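Long-range contacts in tyrosyl-DNA phosphodiesterase 2 (Danio rerio, PDB 4F1H), which belongs to the endonuclease/exonuclease/phosphatase family of the DNase I-like clan and is seen here with DNA and a magnesium ion bound: residues T153-A158 and R207-S212; Y111-H116 and V147-D152; D172-L177 and R202-R207; Q130-L135 and A161-L166. All coordinates share one frame; numbering follows the deposited sequence. Where two conformers were deposited one is given.

Following the chain, interaction 2 comes first: strands 108-114 and 145-150 pair in parallel and close a loop that holds helix 124-140. Interaction 4 starts on that helix and reaches forward to the turn after helix 157-161, so it crosses interaction 2. It also crosses interaction 1, which runs from the loop 153-156 and the start of helix 157-161 to strand 202-211. Interaction 3 falls within the span of interaction 1 and shares Arg207 with it. It joins helix 173-176 to the same strand. Strand 202-211 pairs with strand 145-150, linking interactions 1 and 2 in one sheet. Phe209 of interaction 1 touches Leu131, Leu135 and Leu166 of interaction 4.

Interaction 1 (T153-A158 and R207-S212); sequences TNLRDA and RIFLRS. With nucleotides of chain A.
A salt bridge between buried Arg207 and partly exposed Asp157, with Leu155 packed on the arginine, joins strand 202-211 to the start of helix 157-161 and the loop before it. The Arg207 chain is extended from CG to NE. Its NH2 lies 3.1 Å from Asp157 OD1 and meets that oxygen nearly along its C-O axis. One N-H carries the bond. The oxygen is 28° out of the guanidinium plane, and the two planes are 66° apart. Water 1 accepts from Arg207 NH1 and donates weakly to Asp157 OD1. Leu155 CB sits over the centre of one guanidinium face, 3.8 Å above the plane. Arg204 is a further partner of Arg207. Thr153 crosses the arginine stem, with OG1 3.9 Å from Arg207 CD. That OG1 accepts from Leu155 N, an ST turn, and is also hydrogen-bonded to Phe205 O. Leu155 CD1 meets the edge of the Phe209 ring, 4.2 Å from CZ. The loop also forms part of the DNA site. Arg156 NE and NH2 both bond to OP1 of DC3 of chain A, and NH2 also to OP1 of DG2 of chain A. Asn154 ND2 donates to OP3 of DT1 of chain A.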
# COMPACT_ATOMS: atom_id res chain seq x y z
N THR B 153 -14.05 -0.51 -1.16
CA THR B 153 -12.84 -0.34 -1.94
C THR B 153 -12.21 -1.70 -2.30
O THR B 153 -11.30 -1.73 -3.11
CB THR B 153 -11.79 0.43 -1.15
OG1 THR B 153 -11.30 -0.41 -0.07
CG2 THR B 153 -12.31 1.75 -0.63
N ASN B 154 -12.65 -2.80 -1.66
CA ASN B 154 -11.99 -4.10 -1.83
C ASN B 154 -10.48 -4.08 -1.59
O ASN B 154 -9.73 -4.97 -2.06
CB ASN B 154 -12.31 -4.69 -3.21
CG ASN B 154 -13.65 -5.35 -3.22
OD1 ASN B 154 -13.85 -6.32 -2.48
ND2 ASN B 154 -14.59 -4.86 -4.05
N LEU B 155 -10.03 -3.07 -0.85
CA LEU B 155 -8.57 -2.88 -0.69
C LEU B 155 -7.95 -3.79 0.35
O LEU B 155 -8.55 -4.15 1.37
CB LEU B 155 -8.26 -1.43 -0.29
CG LEU B 155 -8.35 -0.48 -1.49
CD1 LEU B 155 -8.36 0.99 -1.00
CD2 LEU B 155 -7.30 -0.74 -2.61
N ARG B 156 -6.70 -4.12 0.06
CA ARG B 156 -5.81 -4.73 1.06
C ARG B 156 -4.81 -3.62 1.44
O ARG B 156 -4.51 -2.77 0.60
CB ARG B 156 -5.08 -5.87 0.37
CG ARG B 156 -5.86 -7.15 0.27
CD ARG B 156 -7.02 -7.08 -0.72
NE ARG B 156 -7.70 -8.37 -0.73
CZ ARG B 156 -8.78 -8.67 -1.45
NH1 ARG B 156 -9.40 -7.76 -2.24
NH2 ARG B 156 -9.24 -9.91 -1.35
N ASP B 157 -4.32 -3.61 2.69
CA ASP B 157 -3.41 -2.55 3.15
C ASP B 157 -2.24 -2.33 2.21
O ASP B 157 -1.83 -1.17 1.97
CB ASP B 157 -2.81 -2.83 4.53
CG ASP B 157 -3.82 -2.82 5.63
OD1 ASP B 157 -4.98 -2.40 5.41
OD2 ASP B 157 -3.45 -3.24 6.75
N ALA B 158 -1.65 -3.42 1.71
CA ALA B 158 -0.51 -3.23 0.83
C ALA B 158 -0.84 -2.55 -0.49
O ALA B 158 0.01 -1.89 -1.10
CB ALA B 158 0.17 -4.54 0.59
N ARG B 207 -14.05 1.47 3.41
CA ARG B 207 -13.17 2.51 3.93
C ARG B 207 -13.70 3.88 3.62
O ARG B 207 -14.43 4.07 2.64
CB ARG B 207 -11.74 2.40 3.37
CG ARG B 207 -11.11 1.00 3.52
CD ARG B 207 -9.63 0.99 3.11
NE ARG B 207 -9.12 -0.35 3.35
CZ ARG B 207 -7.83 -0.69 3.47
NH1 ARG B 207 -6.86 0.21 3.34
NH2 ARG B 207 -7.52 -1.97 3.73
N ILE B 208 -13.34 4.84 4.47
CA ILE B 208 -13.73 6.25 4.29
C ILE B 208 -12.46 7.08 4.23
O ILE B 208 -11.58 6.96 5.13
CB ILE B 208 -14.53 6.76 5.50
CG1 ILE B 208 -15.73 5.84 5.76
CG2 ILE B 208 -14.95 8.20 5.32
CD1 ILE B 208 -16.41 6.11 7.11
N PHE B 209 -12.36 7.93 3.20
CA PHE B 209 -11.22 8.87 3.03
C PHE B 209 -11.75 10.28 3.23
O PHE B 209 -12.84 10.63 2.74
CB PHE B 209 -10.58 8.72 1.64
CG PHE B 209 -10.02 7.33 1.37
CD1 PHE B 209 -9.43 6.57 2.39
CD2 PHE B 209 -10.13 6.77 0.09
CE1 PHE B 209 -8.94 5.28 2.13
CE2 PHE B 209 -9.62 5.50 -0.18
CZ PHE B 209 -9.05 4.75 0.85
N LEU B 210 -11.00 11.10 3.96
CA LEU B 210 -11.44 12.44 4.34
C LEU B 210 -10.38 13.46 3.98
O LEU B 210 -9.19 13.24 4.23
CB LEU B 210 -11.72 12.48 5.85
CG LEU B 210 -11.94 13.87 6.45
CD1 LEU B 210 -13.28 14.48 5.94
CD2 LEU B 210 -11.94 13.82 7.99
N ARG B 211 -10.80 14.57 3.36
CA ARG B 211 -9.90 15.71 3.14
C ARG B 211 -10.62 16.99 3.60
O ARG B 211 -11.82 17.17 3.35
CB ARG B 211 -9.52 15.84 1.66
CG ARG B 211 -8.39 16.86 1.43
CD ARG B 211 -8.49 17.45 0.04
NE ARG B 211 -9.52 18.48 0.02
CZ ARG B 211 -9.87 19.18 -1.05
NH1 ARG B 211 -10.80 20.11 -0.95
NH2 ARG B 211 -9.31 18.92 -2.22
N SER B 212 -9.91 17.86 4.34
CA SER B 212 -10.53 19.12 4.75
C SER B 212 -10.60 20.11 3.60
O SER B 212 -10.00 19.92 2.54
CB SER B 212 -9.76 19.77 5.90
OG SER B 212 -9.63 18.87 6.98
OP3 DT A 1 -17.02 -6.77 -3.94
P DT A 1 -17.13 -7.44 -2.61
OP1 DT A 1 -18.46 -7.52 -2.03
OP2 DT A 1 -16.31 -6.74 -1.56
O5' DT A 1 -16.46 -8.87 -2.79
C5' DT A 1 -16.69 -9.84 -1.75
C4' DT A 1 -16.00 -11.11 -2.20
O4' DT A 1 -16.83 -11.69 -3.24
C3' DT A 1 -14.59 -10.93 -2.79
O3' DT A 1 -13.82 -12.12 -2.51
C2' DT A 1 -14.85 -10.84 -4.29
C1' DT A 1 -16.02 -11.81 -4.44
N1 DT A 1 -16.85 -11.58 -5.65
C2 DT A 1 -16.92 -12.59 -6.60
O2 DT A 1 -16.30 -13.66 -6.49
N3 DT A 1 -17.69 -12.29 -7.68
C4 DT A 1 -18.42 -11.12 -7.92
O4 DT A 1 -19.11 -10.98 -8.95
C5 DT A 1 -18.30 -10.12 -6.88
C7 DT A 1 -18.99 -8.80 -7.02
C6 DT A 1 -17.54 -10.38 -5.80
P DG A 2 -12.23 -12.09 -2.61
OP1 DG A 2 -11.75 -10.74 -2.23
OP2 DG A 2 -11.80 -12.72 -3.92
O5' DG A 2 -11.78 -13.19 -1.53
C5' DG A 2 -12.16 -12.96 -0.18
C4' DG A 2 -11.08 -13.57 0.68
O4' DG A 2 -11.23 -15.02 0.65
C3' DG A 2 -9.64 -13.26 0.29
O3' DG A 2 -9.02 -12.88 1.52
C2' DG A 2 -9.10 -14.61 -0.20
C1' DG A 2 -9.93 -15.58 0.64
N9 DG A 2 -10.09 -16.92 0.08
C8 DG A 2 -10.66 -17.28 -1.15
N7 DG A 2 -10.66 -18.60 -1.33
C5 DG A 2 -10.06 -19.10 -0.15
C6 DG A 2 -9.76 -20.44 0.25
O6 DG A 2 -10.01 -21.47 -0.38
N1 DG A 2 -9.16 -20.52 1.50
C2 DG A 2 -8.89 -19.42 2.29
N2 DG A 2 -8.30 -19.64 3.48
N3 DG A 2 -9.13 -18.16 1.92
C4 DG A 2 -9.74 -18.08 0.71
P DC A 3 -7.59 -12.14 1.56
OP1 DC A 3 -7.60 -11.03 0.60
OP2 DC A 3 -6.51 -13.19 1.48
O5' DC A 3 -7.58 -11.57 3.04
C5' DC A 3 -7.91 -12.50 4.10
C4' DC A 3 -7.80 -11.74 5.39
O4' DC A 3 -8.27 -12.57 6.52
C3' DC A 3 -6.39 -11.26 5.73
O3' DC A 3 -6.52 -9.89 6.11
C2' DC A 3 -5.97 -12.19 6.88
C1' DC A 3 -7.31 -12.43 7.57
N1 DC A 3 -7.44 -13.73 8.29
C2 DC A 3 -7.91 -13.69 9.61
O2 DC A 3 -8.17 -12.60 10.15
N3 DC A 3 -8.05 -14.88 10.27
C4 DC A 3 -7.74 -16.02 9.64
N4 DC A 3 -7.89 -17.16 10.34
C5 DC A 3 -7.26 -16.07 8.29
C6 DC A 3 -7.13 -14.90 7.65
O HOH W 1 -4.00 0.80 4.42

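Interaction 2 (Y111-H116 and V147-D152); sequences YLMTSH and VIFAGD. With nucleotides of chain A.
Tyr111 and Val147 lie side by side and point the same way, with Tyr111 CB 4.1 Å from Val147 CG2. Met113 leans across to Val147, its SD 3.6 Å from Val147 CG1. The same sulfur sits at the edge of the Tyr111 ring, in its plane. Next along, Met113 CB packs 3.8 Å from Phe149 CD2. The far edge of the Phe149 ring meets Ser115 CB in plane, 3.9 Å from CE2. Tyr111, Met113, Val147 and Phe149 share the sheet face towards helix 124-140, where Met113 and Phe149 meet Val134. On the other face Leu112 CD2 touches Ile148 CB, and both residues pack towards the second sheet, on Val37, Leu4 and Ile6. The whole is a beta-alpha-beta unit: strands 108-114 and 145-150 run parallel, 15° apart, with helix 124-140 as the connection. Backbone bonds hold the register, from Ile148 N to Tyr111 O, Met113 N to Ile148 O and Ala150 N to Met113 O. Thr114 OG1 is anti to its own N (chi1 -166°). There it donates to Ala150 O at 2.7 Å and also bonds to Gln41 NE2. Further on, a weak bond from Asp152 N to Ser115 O continues the pairing. His116 and Asp152 project side by side towards the 5' phosphate of the DNA, their planes 25° apart. The His116 side chain is about 5 Å from the magnesium ion. His116 NE2 donates in the ring plane to OP3 of DT1 of chain A at 2.8 Å. Asp152 OD2 accepts from Asn10 ND2, and OD1 from Asn154 N.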
# COMPACT_ATOMS: atom_id res chain seq x y z
N TYR B 111 -17.90 17.48 -0.90
CA TYR B 111 -17.72 16.84 -2.20
C TYR B 111 -17.79 15.35 -1.85
O TYR B 111 -16.84 14.82 -1.29
CB TYR B 111 -16.35 17.28 -2.75
CG TYR B 111 -15.97 16.85 -4.14
CD1 TYR B 111 -15.25 15.68 -4.35
CD2 TYR B 111 -16.23 17.67 -5.25
CE1 TYR B 111 -14.84 15.28 -5.63
CE2 TYR B 111 -15.84 17.27 -6.55
CZ TYR B 111 -15.14 16.09 -6.73
OH TYR B 111 -14.74 15.71 -8.01
N LEU B 112 -18.96 14.73 -2.10
CA LEU B 112 -19.25 13.36 -1.65
C LEU B 112 -18.96 12.37 -2.77
O LEU B 112 -19.34 12.59 -3.92
CB LEU B 112 -20.71 13.26 -1.22
CG LEU B 112 -21.09 14.30 -0.16
CD1 LEU B 112 -22.60 14.33 -0.04
CD2 LEU B 112 -20.45 14.03 1.19
N MET B 113 -18.28 11.28 -2.45
CA MET B 113 -17.87 10.36 -3.50
C MET B 113 -18.05 8.92 -3.06
O MET B 113 -17.83 8.59 -1.90
CB MET B 113 -16.37 10.53 -3.79
CG MET B 113 -15.91 11.97 -3.99
SD MET B 113 -14.09 12.09 -3.87
CE MET B 113 -13.59 11.05 -5.24
N THR B 114 -18.47 8.06 -3.99
CA THR B 114 -18.50 6.61 -3.69
C THR B 114 -18.13 5.78 -4.91
O THR B 114 -18.32 6.15 -6.08
CB THR B 114 -19.86 6.13 -3.10
OG1 THR B 114 -19.71 4.83 -2.55
CG2 THR B 114 -20.99 6.11 -4.15
N SER B 115 -17.62 4.59 -4.62
CA SER B 115 -17.30 3.64 -5.67
C SER B 115 -17.30 2.25 -5.04
O SER B 115 -17.21 2.09 -3.80
CB SER B 115 -15.94 3.97 -6.30
OG SER B 115 -15.69 3.12 -7.42
N HIS B 116 -17.44 1.25 -5.89
CA HIS B 116 -17.26 -0.14 -5.51
C HIS B 116 -16.07 -0.55 -6.37
O HIS B 116 -16.24 -0.82 -7.58
CB HIS B 116 -18.53 -0.88 -5.89
CG HIS B 116 -18.52 -2.34 -5.57
ND1 HIS B 116 -19.52 -3.19 -6.02
CD2 HIS B 116 -17.71 -3.09 -4.79
CE1 HIS B 116 -19.29 -4.41 -5.56
NE2 HIS B 116 -18.20 -4.38 -4.82
N VAL B 147 -13.95 16.93 1.42
CA VAL B 147 -14.15 15.71 0.65
C VAL B 147 -14.38 14.50 1.55
O VAL B 147 -13.60 14.23 2.46
CB VAL B 147 -12.91 15.42 -0.24
CG1 VAL B 147 -13.14 14.20 -1.11
CG2 VAL B 147 -12.63 16.63 -1.09
N ILE B 148 -15.44 13.74 1.26
CA ILE B 148 -15.64 12.44 1.94
C ILE B 148 -15.85 11.40 0.85
O ILE B 148 -16.82 11.49 0.07
CB ILE B 148 -16.87 12.47 2.83
CG1 ILE B 148 -16.66 13.52 3.94
CG2 ILE B 148 -17.13 11.06 3.43
CD1 ILE B 148 -17.85 13.58 4.91
N PHE B 149 -14.91 10.46 0.73
CA PHE B 149 -15.12 9.29 -0.08
C PHE B 149 -15.50 8.17 0.85
O PHE B 149 -14.82 7.95 1.87
CB PHE B 149 -13.85 8.90 -0.88
CG PHE B 149 -13.97 7.56 -1.53
CD1 PHE B 149 -13.65 6.40 -0.81
CD2 PHE B 149 -14.44 7.43 -2.82
CE1 PHE B 149 -13.84 5.13 -1.37
CE2 PHE B 149 -14.58 6.15 -3.41
CZ PHE B 149 -14.27 5.03 -2.69
N ALA B 150 -16.54 7.40 0.52
CA ALA B 150 -16.84 6.22 1.34
C ALA B 150 -17.31 5.17 0.37
O ALA B 150 -18.19 5.42 -0.45
CB ALA B 150 -17.94 6.52 2.38
N GLY B 151 -16.73 3.99 0.46
CA GLY B 151 -17.19 2.93 -0.43
C GLY B 151 -16.59 1.59 -0.11
O GLY B 151 -15.82 1.42 0.82
N ASP B 152 -16.99 0.60 -0.91
CA ASP B 152 -16.42 -0.72 -0.81
C ASP B 152 -15.23 -0.71 -1.74
O ASP B 152 -15.38 -0.85 -2.96
CB ASP B 152 -17.43 -1.78 -1.24
CG ASP B 152 -16.83 -3.18 -1.20
OD1 ASP B 152 -15.63 -3.31 -0.88
OD2 ASP B 152 -17.57 -4.13 -1.52
OP3 DT A 1 -17.02 -6.77 -3.94
P DT A 1 -17.13 -7.44 -2.61
OP1 DT A 1 -18.46 -7.52 -2.03
OP2 DT A 1 -16.31 -6.74 -1.56
O5' DT A 1 -16.46 -8.87 -2.79
C5' DT A 1 -16.69 -9.84 -1.75
C4' DT A 1 -16.00 -11.11 -2.20
O4' DT A 1 -16.83 -11.69 -3.24
C3' DT A 1 -14.59 -10.93 -2.79
O3' DT A 1 -13.82 -12.12 -2.51
C2' DT A 1 -14.85 -10.84 -4.29
C1' DT A 1 -16.02 -11.81 -4.44
N1 DT A 1 -16.85 -11.58 -5.65
C2 DT A 1 -16.92 -12.59 -6.60
O2 DT A 1 -16.30 -13.66 -6.49
N3 DT A 1 -17.69 -12.29 -7.68
C4 DT A 1 -18.42 -11.12 -7.92
O4 DT A 1 -19.11 -10.98 -8.95
C5 DT A 1 -18.30 -10.12 -6.88
C7 DT A 1 -18.99 -8.80 -7.02
C6 DT A 1 -17.54 -10.38 -5.80

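Interaction 3 (D172-L177 and R202-R207); sequences DVWEQL and RCRFDR. With nucleotides of chain A.
Asp172 and Arg207 mark the nearest approach of the two backbones, CA to CA 7.0 Å. Asp172 ends strand 170-172 and is the N-cap of helix 173-176. Arg204 lies in the break between the strand pieces 202-203 and 206-207. Its chain bends at chi3 (73°), which lays the guanidinium alongside the helix start. Both end nitrogens grip one oxygen: NH1 is 2.9 Å and NH2 3.0 Å from Asp172 OD2. The oxygen lies in the guanidinium plane. NH1 uses its syn lone pair, while NH2 comes from above the carboxylate plane. Asp172 OD1 is left to cap the helix, with weak bonds from Trp174 N and Glu175 N. Trp174 CE3 lies over the centre of one Arg204 guanidinium face, 3.3 Å above its plane, with ring and guanidinium 26° apart. Arg204 CD makes a CH-pi contact with the Trp174 six-membered ring. Over the opposite guanidinium face lies Arg207 NE, which with NH2 holds Arg204 O side-on. Water 2 links Arg207 NH1 to Asp172 OD2. The nearby Asp172 carboxylate probably offsets the closeness of the two arginines. Trp174 NE1 bonds to Gln180 O. A long salt bridge from Glu175 OE2 to Arg204 NH2 completes a salt-bridge network built on a helix N-cap.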
# COMPACT_ATOMS: atom_id res chain seq x y z
N ASP B 172 -7.42 8.09 6.20
CA ASP B 172 -8.40 7.01 6.27
C ASP B 172 -9.01 7.17 7.67
O ASP B 172 -8.29 7.15 8.69
CB ASP B 172 -7.65 5.68 6.09
CG ASP B 172 -8.51 4.46 6.35
OD1 ASP B 172 -9.25 4.45 7.36
OD2 ASP B 172 -8.40 3.50 5.54
N VAL B 173 -10.34 7.30 7.77
CA VAL B 173 -10.98 7.61 9.06
C VAL B 173 -10.71 6.55 10.15
O VAL B 173 -10.47 6.89 11.33
CB VAL B 173 -12.51 7.87 8.88
CG1 VAL B 173 -13.23 8.00 10.21
CG2 VAL B 173 -12.73 9.12 8.02
N TRP B 174 -10.75 5.27 9.77
CA TRP B 174 -10.49 4.24 10.75
C TRP B 174 -9.08 4.40 11.33
O TRP B 174 -8.89 4.23 12.54
CB TRP B 174 -10.67 2.85 10.14
CG TRP B 174 -10.31 1.76 11.08
CD1 TRP B 174 -11.07 1.30 12.11
CD2 TRP B 174 -9.11 0.96 11.06
NE1 TRP B 174 -10.43 0.25 12.74
CE2 TRP B 174 -9.22 0.03 12.12
CE3 TRP B 174 -7.96 0.94 10.25
CZ2 TRP B 174 -8.21 -0.90 12.42
CZ3 TRP B 174 -6.95 0.01 10.53
CH2 TRP B 174 -7.08 -0.90 11.61
N GLU B 175 -8.09 4.69 10.48
CA GLU B 175 -6.72 4.92 10.98
C GLU B 175 -6.67 6.14 11.88
O GLU B 175 -6.11 6.11 12.98
CB GLU B 175 -5.75 5.11 9.80
CG GLU B 175 -5.63 3.88 8.94
CD GLU B 175 -4.65 4.05 7.79
OE1 GLU B 175 -4.27 5.20 7.46
OE2 GLU B 175 -4.26 3.01 7.23
N GLN B 176 -7.29 7.21 11.42
CA GLN B 176 -7.28 8.48 12.14
C GLN B 176 -7.93 8.33 13.51
O GLN B 176 -7.51 8.99 14.49
CB GLN B 176 -7.99 9.55 11.29
CG GLN B 176 -7.86 10.97 11.81
CD GLN B 176 -6.44 11.52 11.66
OE1 GLN B 176 -5.67 11.07 10.80
NE2 GLN B 176 -6.09 12.48 12.49
N LEU B 177 -8.93 7.44 13.62
CA LEU B 177 -9.62 7.25 14.89
C LEU B 177 -8.90 6.27 15.82
O LEU B 177 -9.40 5.94 16.90
CB LEU B 177 -11.09 6.83 14.68
CG LEU B 177 -12.00 7.93 14.14
CD1 LEU B 177 -13.41 7.39 13.86
CD2 LEU B 177 -12.09 9.08 15.15
N ARG B 202 -11.08 -12.16 7.08
CA ARG B 202 -11.53 -10.97 7.81
C ARG B 202 -10.84 -9.79 7.13
O ARG B 202 -9.64 -9.62 7.27
CB ARG B 202 -11.12 -11.05 9.30
CG ARG B 202 -11.59 -12.34 10.00
CD ARG B 202 -11.26 -12.35 11.51
NE ARG B 202 -12.22 -11.59 12.31
CZ ARG B 202 -11.99 -11.16 13.55
NH1 ARG B 202 -10.83 -11.41 14.14
NH2 ARG B 202 -12.92 -10.48 14.21
N CYS B 203 -11.60 -8.99 6.38
CA CYS B 203 -11.04 -7.99 5.47
C CYS B 203 -11.60 -6.60 5.75
O CYS B 203 -12.78 -6.45 6.14
CB CYS B 203 -11.45 -8.36 4.05
SG CYS B 203 -10.80 -9.98 3.56
N ARG B 204 -10.76 -5.58 5.59
CA ARG B 204 -11.24 -4.21 5.79
C ARG B 204 -11.47 -3.58 4.41
O ARG B 204 -10.69 -2.77 3.95
CB ARG B 204 -10.25 -3.39 6.63
CG ARG B 204 -10.82 -2.01 7.06
CD ARG B 204 -9.94 -1.31 8.08
NE ARG B 204 -8.69 -0.77 7.50
CZ ARG B 204 -8.56 0.44 6.96
NH1 ARG B 204 -9.61 1.27 6.85
NH2 ARG B 204 -7.39 0.83 6.50
N PHE B 205 -12.55 -3.99 3.76
CA PHE B 205 -12.83 -3.58 2.37
C PHE B 205 -13.51 -2.22 2.32
O PHE B 205 -13.33 -1.46 1.36
CB PHE B 205 -13.77 -4.63 1.71
CG PHE B 205 -13.08 -5.93 1.33
CD1 PHE B 205 -11.69 -5.99 1.14
CD2 PHE B 205 -13.85 -7.07 1.13
CE1 PHE B 205 -11.09 -7.23 0.76
CE2 PHE B 205 -13.26 -8.27 0.78
CZ PHE B 205 -11.86 -8.34 0.58
N ASP B 206 -14.31 -1.91 3.35
CA ASP B 206 -15.09 -0.70 3.35
C ASP B 206 -14.30 0.35 4.09
O ASP B 206 -13.91 0.14 5.25
CB ASP B 206 -16.42 -1.03 4.02
CG ASP B 206 -17.15 -2.11 3.25
OD1 ASP B 206 -17.77 -1.77 2.19
OD2 ASP B 206 -17.05 -3.31 3.60
N ARG B 207 -14.05 1.47 3.41
CA ARG B 207 -13.17 2.51 3.93
C ARG B 207 -13.70 3.88 3.62
O ARG B 207 -14.43 4.07 2.64
CB ARG B 207 -11.74 2.40 3.37
CG ARG B 207 -11.11 1.00 3.52
CD ARG B 207 -9.63 0.99 3.11
NE ARG B 207 -9.12 -0.35 3.35
CZ ARG B 207 -7.83 -0.69 3.47
NH1 ARG B 207 -6.86 0.21 3.34
NH2 ARG B 207 -7.52 -1.97 3.73
P DC A 3 -7.59 -12.14 1.56
OP1 DC A 3 -7.60 -11.03 0.60
OP2 DC A 3 -6.51 -13.19 1.48
O5' DC A 3 -7.58 -11.57 3.04
C5' DC A 3 -7.91 -12.50 4.10
C4' DC A 3 -7.80 -11.74 5.39
O4' DC A 3 -8.27 -12.57 6.52
C3' DC A 3 -6.39 -11.26 5.73
O3' DC A 3 -6.52 -9.89 6.11
C2' DC A 3 -5.97 -12.19 6.88
C1' DC A 3 -7.31 -12.43 7.57
N1 DC A 3 -7.44 -13.73 8.29
C2 DC A 3 -7.91 -13.69 9.61
O2 DC A 3 -8.17 -12.60 10.15
N3 DC A 3 -8.05 -14.88 10.27
C4 DC A 3 -7.74 -16.02 9.64
N4 DC A 3 -7.89 -17.16 10.34
C5 DC A 3 -7.26 -16.07 8.29
C6 DC A 3 -7.13 -14.90 7.65
O HOH W 2 -6.78 3.06 3.67
O HOH W 3 -4.69 0.53 7.49

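Interaction 4 (Q130-L135 and A161-L166); sequences QLRVVL and ANVGGL
Val163 sits against helix 124-140 and meets three of its side chains. Val163 CG2 touches Leu131 CD2 at 3.9 Å and Leu135 CD1 at 4.2 Å. These two leucines are one helical turn apart, and the methyl lies against both. The torsion of Val163 (chi1 -55°) places CG2 between its own N and carbonyl carbon, which turns this branch to the leucines. Val163 CB faces Arg132 instead. It lies over one face of the guanidinium, towards the rim, 3.9 Å from CZ. The two side chains run past each other in opposite directions. Arg132 is exposed, so this edge is the one towards solvent. At the other end of the contact Leu135 and Leu166 cross at about a right angle, their CD2 atoms 3.7 Å apart. The Phe209 ring from strand 202-211 touches Leu131, Leu135 and Leu166, and Leu155 also packs on Leu131. Leu131 and Leu135 are buried here, while Leu166 remains partly exposed. Beyond Asn162 and Ala161 lie side chains of another protein chain. The backbone fixes where Val163 points. A type I beta turn runs from Ala161 to Gly164, with Gly164 N bonded to Ala161 O. Gly164 takes a positive phi of 98°, and Gly165 N bonds back into the helix. This is a Schellman motif ending helix 157-161, and its turn packs on the connecting helix of the beta-alpha-beta unit.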
# COMPACT_ATOMS: atom_id res chain seq x y z
N GLN B 130 -7.94 2.10 -10.37
CA GLN B 130 -9.13 2.84 -9.94
C GLN B 130 -8.85 3.63 -8.69
O GLN B 130 -9.25 4.78 -8.57
CB GLN B 130 -10.32 1.87 -9.73
CG GLN B 130 -10.74 1.15 -11.00
CD GLN B 130 -11.75 0.05 -10.73
OE1 GLN B 130 -12.14 -0.14 -9.57
NE2 GLN B 130 -12.14 -0.68 -11.76
N LEU B 131 -8.13 3.04 -7.72
CA LEU B 131 -7.79 3.79 -6.52
C LEU B 131 -7.00 5.04 -6.89
O LEU B 131 -7.23 6.12 -6.32
CB LEU B 131 -6.98 2.93 -5.54
CG LEU B 131 -6.43 3.70 -4.36
CD1 LEU B 131 -7.56 4.13 -3.37
CD2 LEU B 131 -5.48 2.72 -3.64
N ARG B 132 -6.09 4.94 -7.87
CA ARG B 132 -5.36 6.15 -8.26
C ARG B 132 -6.28 7.25 -8.76
O ARG B 132 -6.09 8.43 -8.41
CB ARG B 132 -4.32 5.83 -9.34
CG ARG B 132 -3.17 5.01 -8.82
CD ARG B 132 -2.22 4.78 -10.00
NE ARG B 132 -1.20 3.80 -9.64
CZ ARG B 132 -0.10 4.10 -8.96
NH1 ARG B 132 0.12 5.36 -8.58
NH2 ARG B 132 0.77 3.15 -8.66
N VAL B 133 -7.31 6.88 -9.53
CA VAL B 133 -8.30 7.84 -10.03
C VAL B 133 -9.05 8.48 -8.86
O VAL B 133 -9.24 9.71 -8.83
CB VAL B 133 -9.27 7.21 -11.04
CG1 VAL B 133 -10.44 8.17 -11.36
CG2 VAL B 133 -8.54 6.83 -12.31
N VAL B 134 -9.45 7.65 -7.88
CA VAL B 134 -10.14 8.18 -6.69
C VAL B 134 -9.30 9.19 -5.92
O VAL B 134 -9.77 10.29 -5.61
CB VAL B 134 -10.59 7.07 -5.72
CG1 VAL B 134 -11.17 7.66 -4.42
CG2 VAL B 134 -11.63 6.17 -6.41
N LEU B 135 -8.05 8.82 -5.65
CA LEU B 135 -7.20 9.69 -4.83
C LEU B 135 -6.88 10.99 -5.57
O LEU B 135 -6.81 12.06 -4.95
CB LEU B 135 -5.94 8.96 -4.34
CG LEU B 135 -6.19 7.70 -3.50
CD1 LEU B 135 -4.84 6.99 -3.27
CD2 LEU B 135 -6.86 8.05 -2.14
N ALA B 161 -0.34 1.10 0.20
CA ALA B 161 1.10 1.41 0.26
C ALA B 161 1.70 1.36 -1.15
O ALA B 161 2.51 2.23 -1.52
CB ALA B 161 1.84 0.46 1.22
N ASN B 162 1.29 0.37 -1.94
CA ASN B 162 1.83 0.18 -3.30
C ASN B 162 1.37 1.18 -4.38
O ASN B 162 1.76 1.03 -5.55
CB ASN B 162 1.70 -1.29 -3.76
CG ASN B 162 2.52 -2.24 -2.88
OD1 ASN B 162 3.53 -1.84 -2.30
ND2 ASN B 162 2.07 -3.50 -2.76
N VAL B 163 0.58 2.19 -4.01
CA VAL B 163 0.35 3.35 -4.90
C VAL B 163 0.98 4.58 -4.30
O VAL B 163 0.76 5.71 -4.76
CB VAL B 163 -1.13 3.65 -5.19
CG1 VAL B 163 -1.77 2.45 -5.74
CG2 VAL B 163 -1.88 4.14 -3.92
N GLY B 164 1.76 4.38 -3.25
CA GLY B 164 2.40 5.50 -2.61
C GLY B 164 1.72 6.03 -1.37
O GLY B 164 2.10 7.08 -0.85
N GLY B 165 0.70 5.31 -0.90
CA GLY B 165 -0.02 5.76 0.28
C GLY B 165 -1.04 6.83 -0.08
O GLY B 165 -1.18 7.22 -1.26
N LEU B 166 -1.78 7.29 0.93
CA LEU B 166 -2.76 8.36 0.73
C LEU B 166 -2.00 9.67 0.56
O LEU B 166 -0.98 9.88 1.20
CB LEU B 166 -3.71 8.46 1.93
CG LEU B 166 -4.50 7.20 2.25
CD1 LEU B 166 -5.38 7.44 3.46
CD2 LEU B 166 -5.35 6.83 1.04